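Local structure of topoisomerase I-like protein (Leishmania donovani, 2B9S) at residues Ile259-Phe267 against Ala278-Arg286. The protein probably relaxes supercoiled DNA by cutting and rejoining one strand at a time, as the large subunit of a heterodimeric type IB topoisomerase. Residues are numbered along the deposited sequence; the frame is centred on the assembly and turned at random.
Sequences IRASYMEDF and AVAMYFIDR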
loop_
_atom_site.group_PDB
_atom_site.type_symbol
_atom_site.label_atom_id
_atom_site.label_comp_id
_atom_site.label_asym_id
_atom_site.label_seq_id
_atom_site.Cartn_x
_atom_site.Cartn_y
_atom_site.Cartn_z
ATOM N N ILE D 259 -22.518 18.778 -5.117
ATOM C CA ILE D 259 -22.587 17.345 -4.837
ATOM C C ILE D 259 -23.356 17.158 -3.535
ATOM O O ILE D 259 -24.169 16.235 -3.423
ATOM C CB ILE D 259 -21.149 16.708 -4.752
ATOM C CG1 ILE D 259 -20.613 16.407 -6.152
ATOM C CG2 ILE D 259 -21.137 15.434 -3.913
ATOM C CD1 ILE D 259 -19.120 16.355 -6.248
ATOM N N ARG D 260 -23.078 18.060 -2.581
ATOM C CA ARG D 260 -23.679 18.097 -1.249
ATOM C C ARG D 260 -25.146 18.496 -1.248
ATOM O O ARG D 260 -25.925 18.029 -0.409
ATOM C CB ARG D 260 -22.915 19.072 -0.366
ATOM C CG ARG D 260 -21.494 18.667 -0.134
ATOM C CD ARG D 260 -20.729 19.716 0.620
ATOM N NE ARG D 260 -19.405 19.199 0.907
ATOM C CZ ARG D 260 -18.404 19.892 1.432
ATOM N NH1 ARG D 260 -18.549 21.175 1.744
ATOM N NH2 ARG D 260 -17.237 19.287 1.637
ATOM N N ALA D 261 -25.510 19.391 -2.164
ATOM C CA ALA D 261 -26.887 19.797 -2.341
ATOM C C ALA D 261 -27.629 18.636 -2.980
ATOM O O ALA D 261 -28.803 18.404 -2.688
ATOM C CB ALA D 261 -26.963 21.045 -3.228
ATOM N N SER D 262 -26.935 17.907 -3.850
ATOM C CA SER D 262 -27.484 16.711 -4.497
ATOM C C SER D 262 -27.756 15.558 -3.513
ATOM O O SER D 262 -28.866 15.014 -3.499
ATOM C CB SER D 262 -26.574 16.254 -5.638
ATOM O OG SER D 262 -27.175 15.237 -6.419
ATOM N N TYR D 263 -26.777 15.199 -2.676
ATOM C CA TYR D 263 -27.025 14.121 -1.702
ATOM C C TYR D 263 -27.956 14.516 -0.548
ATOM O O TYR D 263 -28.644 13.657 0.017
ATOM C CB TYR D 263 -25.753 13.389 -1.231
ATOM C CG TYR D 263 -24.758 14.118 -0.321
ATOM C CD1 TYR D 263 -25.096 14.500 0.978
ATOM C CD2 TYR D 263 -23.443 14.346 -0.748
ATOM C CE1 TYR D 263 -24.165 15.137 1.800
ATOM C CE2 TYR D 263 -22.502 14.956 0.073
ATOM C CZ TYR D 263 -22.863 15.348 1.337
ATOM O OH TYR D 263 -21.922 15.960 2.135
ATOM N N MET D 264 -28.007 15.807 -0.229
ATOM C CA MET D 264 -28.959 16.288 0.780
ATOM C C MET D 264 -30.433 16.217 0.342
ATOM O O MET D 264 -31.328 16.083 1.175
ATOM C CB MET D 264 -28.584 17.681 1.281
ATOM C CG MET D 264 -27.644 17.648 2.464
ATOM S SD MET D 264 -27.047 19.295 2.820
ATOM C CE MET D 264 -25.285 19.131 2.484
ATOM N N GLU D 265 -30.666 16.312 -0.963
ATOM C CA GLU D 265 -31.972 16.047 -1.543
ATOM C C GLU D 265 -32.282 14.539 -1.544
ATOM O O GLU D 265 -33.450 14.144 -1.396
ATOM C CB GLU D 265 -32.061 16.634 -2.960
ATOM N N ASP D 266 -31.242 13.711 -1.703
ATOM C CA ASP D 266 -31.372 12.248 -1.678
ATOM C C ASP D 266 -31.645 11.688 -0.278
ATOM O O ASP D 266 -32.144 10.567 -0.150
ATOM C CB ASP D 266 -30.120 11.566 -2.224
ATOM C CG ASP D 266 -29.872 11.851 -3.680
ATOM O OD1 ASP D 266 -30.825 12.195 -4.418
ATOM O OD2 ASP D 266 -28.700 11.709 -4.092
ATOM N N PHE D 267 -31.298 12.444 0.764
ATOM C CA PHE D 267 -31.662 12.061 2.127
ATOM C C PHE D 267 -33.165 11.833 2.247
ATOM O O PHE D 267 -33.611 10.988 3.026
ATOM C CB PHE D 267 -31.233 13.121 3.147
ATOM C CG PHE D 267 -29.753 13.187 3.377
ATOM C CD1 PHE D 267 -28.932 12.084 3.116
ATOM C CD2 PHE D 267 -29.171 14.354 3.880
ATOM C CE1 PHE D 267 -27.551 12.150 3.330
ATOM C CE2 PHE D 267 -27.790 14.429 4.094
ATOM C CZ PHE D 267 -26.978 13.324 3.815
ATOM N N ALA D 278 -26.688 8.287 -0.495
ATOM C CA ALA D 278 -26.551 9.637 0.097
ATOM C C ALA D 278 -25.782 9.685 1.419
ATOM O O ALA D 278 -24.936 10.558 1.621
ATOM C CB ALA D 278 -27.939 10.270 0.278
ATOM N N VAL D 279 -26.094 8.771 2.334
ATOM C CA VAL D 279 -25.394 8.707 3.627
ATOM C C VAL D 279 -23.934 8.257 3.435
ATOM O O VAL D 279 -23.023 8.734 4.131
ATOM C CB VAL D 279 -26.172 7.815 4.642
ATOM C CG1 VAL D 279 -25.451 7.684 5.968
ATOM C CG2 VAL D 279 -27.586 8.388 4.868
ATOM N N ALA D 280 -23.713 7.365 2.466
ATOM C CA ALA D 280 -22.367 6.870 2.178
ATOM C C ALA D 280 -21.520 7.994 1.620
ATOM O O ALA D 280 -20.379 8.204 2.068
ATOM C CB ALA D 280 -22.403 5.680 1.229
ATOM N N MET D 281 -22.069 8.743 0.663
ATOM C CA MET D 281 -21.306 9.869 0.134
ATOM C C MET D 281 -21.146 11.028 1.132
ATOM O O MET D 281 -20.139 11.721 1.126
ATOM C CB MET D 281 -21.718 10.265 -1.303
ATOM C CG MET D 281 -23.123 10.669 -1.548
ATOM S SD MET D 281 -23.519 10.536 -3.318
ATOM C CE MET D 281 -23.075 12.177 -3.898
ATOM N N TYR D 282 -22.102 11.173 2.044
ATOM C CA TYR D 282 -21.960 12.062 3.186
ATOM C C TYR D 282 -20.779 11.682 4.099
ATOM O O TYR D 282 -20.022 12.564 4.541
ATOM C CB TYR D 282 -23.262 12.071 3.988
ATOM C CG TYR D 282 -23.188 12.801 5.312
ATOM C CD1 TYR D 282 -23.295 14.197 5.374
ATOM C CD2 TYR D 282 -23.033 12.097 6.507
ATOM C CE1 TYR D 282 -23.232 14.872 6.591
ATOM C CE2 TYR D 282 -22.964 12.756 7.727
ATOM C CZ TYR D 282 -23.071 14.151 7.767
ATOM O OH TYR D 282 -23.014 14.814 8.981
ATOM N N PHE D 283 -20.651 10.381 4.409
ATOM C CA PHE D 283 -19.528 9.867 5.195
ATOM C C PHE D 283 -18.187 10.040 4.497
ATOM O O PHE D 283 -17.228 10.449 5.125
ATOM C CB PHE D 283 -19.698 8.385 5.560
ATOM C CG PHE D 283 -20.723 8.124 6.629
ATOM C CD1 PHE D 283 -21.227 9.156 7.420
ATOM C CD2 PHE D 283 -21.160 6.830 6.867
ATOM C CE1 PHE D 283 -22.182 8.915 8.399
ATOM C CE2 PHE D 283 -22.095 6.568 7.855
ATOM C CZ PHE D 283 -22.610 7.624 8.626
ATOM N N ILE D 284 -18.126 9.694 3.213
ATOM C CA ILE D 284 -16.901 9.784 2.409
ATOM C C ILE D 284 -16.443 11.246 2.262
ATOM O O ILE D 284 -15.243 11.553 2.382
ATOM C CB ILE D 284 -17.094 9.112 1.020
ATOM C CG1 ILE D 284 -17.263 7.592 1.182
ATOM C CG2 ILE D 284 -15.957 9.455 0.071
ATOM C CD1 ILE D 284 -17.707 6.862 -0.073
ATOM N N ASP D 285 -17.409 12.133 2.027
ATOM C CA ASP D 285 -17.167 13.573 1.987
ATOM C C ASP D 285 -16.703 14.136 3.334
ATOM O O ASP D 285 -15.605 14.698 3.418
ATOM C CB ASP D 285 -18.420 14.310 1.497
ATOM C CG ASP D 285 -18.288 15.836 1.559
ATOM O OD1 ASP D 285 -17.174 16.366 1.755
ATOM O OD2 ASP D 285 -19.322 16.506 1.404
ATOM N N ARG D 286 -17.524 13.983 4.379
ATOM C CA ARG D 286 -17.286 14.721 5.630
ATOM C C ARG D 286 -16.230 14.088 6.518
ATOM O O ARG D 286 -15.513 14.798 7.226
ATOM C CB ARG D 286 -18.587 14.957 6.434
ATOM C CG ARG D 286 -19.734 15.668 5.711
ATOM C CD ARG D 286 -19.296 16.730 4.691
ATOM N NE ARG D 286 -18.647 17.912 5.262
ATOM C CZ ARG D 286 -19.039 19.174 5.063
ATOM N NH1 ARG D 286 -20.097 19.462 4.303
ATOM N NH2 ARG D 286 -18.363 20.164 5.627
HETATM O O HOH W 1 -22.762 17.913 4.466
#
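Tyr263 and Asp285 meet because of how each leaves its helix: chi1 of Tyr263 is 70°, which puts CG between its own backbone N and carbonyl carbon and sends the ring across to helix 272-287, while Asp285, with CG trans to its backbone N (chi1 174°), holds its carboxylate out toward helix 236-266. There the Tyr263 OH donates to Asp285 OD2 at 2.8 Å, reaching that oxygen on its anti side and somewhat out of the carboxylate plane. The syn lone pairs go to Arg260, whose extended chain brings the guanidinium in side-on: Arg260 NE to Asp285 OD2 at 2.7 Å and Arg260 NH2 to Asp285 OD1 at 2.9 Å, the two planes nearly coplanar. OD2 thus takes two donors, and the carboxylate is held against rotation; such a setting should favour its charged form. Arg286, its chain bent back, lays its guanidinium flat on that of Arg260, centres 3.8 Å apart. Asp285 probably eases the closeness of these two like charges, and a water links Tyr263 OH to Arg286 NH1, the latter bond weak.

Back from the hydroxyl toward its own helix, the Tyr263 ring is a knob in the hole formed by Ala278, Met281, Tyr282 and Asp285. Tyr282 CA lies over one face, Met281 CG comes within 3.8 Å of Tyr263 CD2, and Tyr263 CE1 meets the edge of the Tyr282 ring. Further along, Phe267 rests its CD1 on Ala278 CB at 3.5 Å and turns its edge to Tyr282 CB; Phe267 also touches Val343 and Leu346 of helix 341-351. Segments 259-266 and 278-286 cross at -143° with axes 9.1 Å apart, a nearly antiparallel helical hairpin, with Tyr263 as a knob in the facing helix, in the catalytic core of a eukaryotic topoisomerase I.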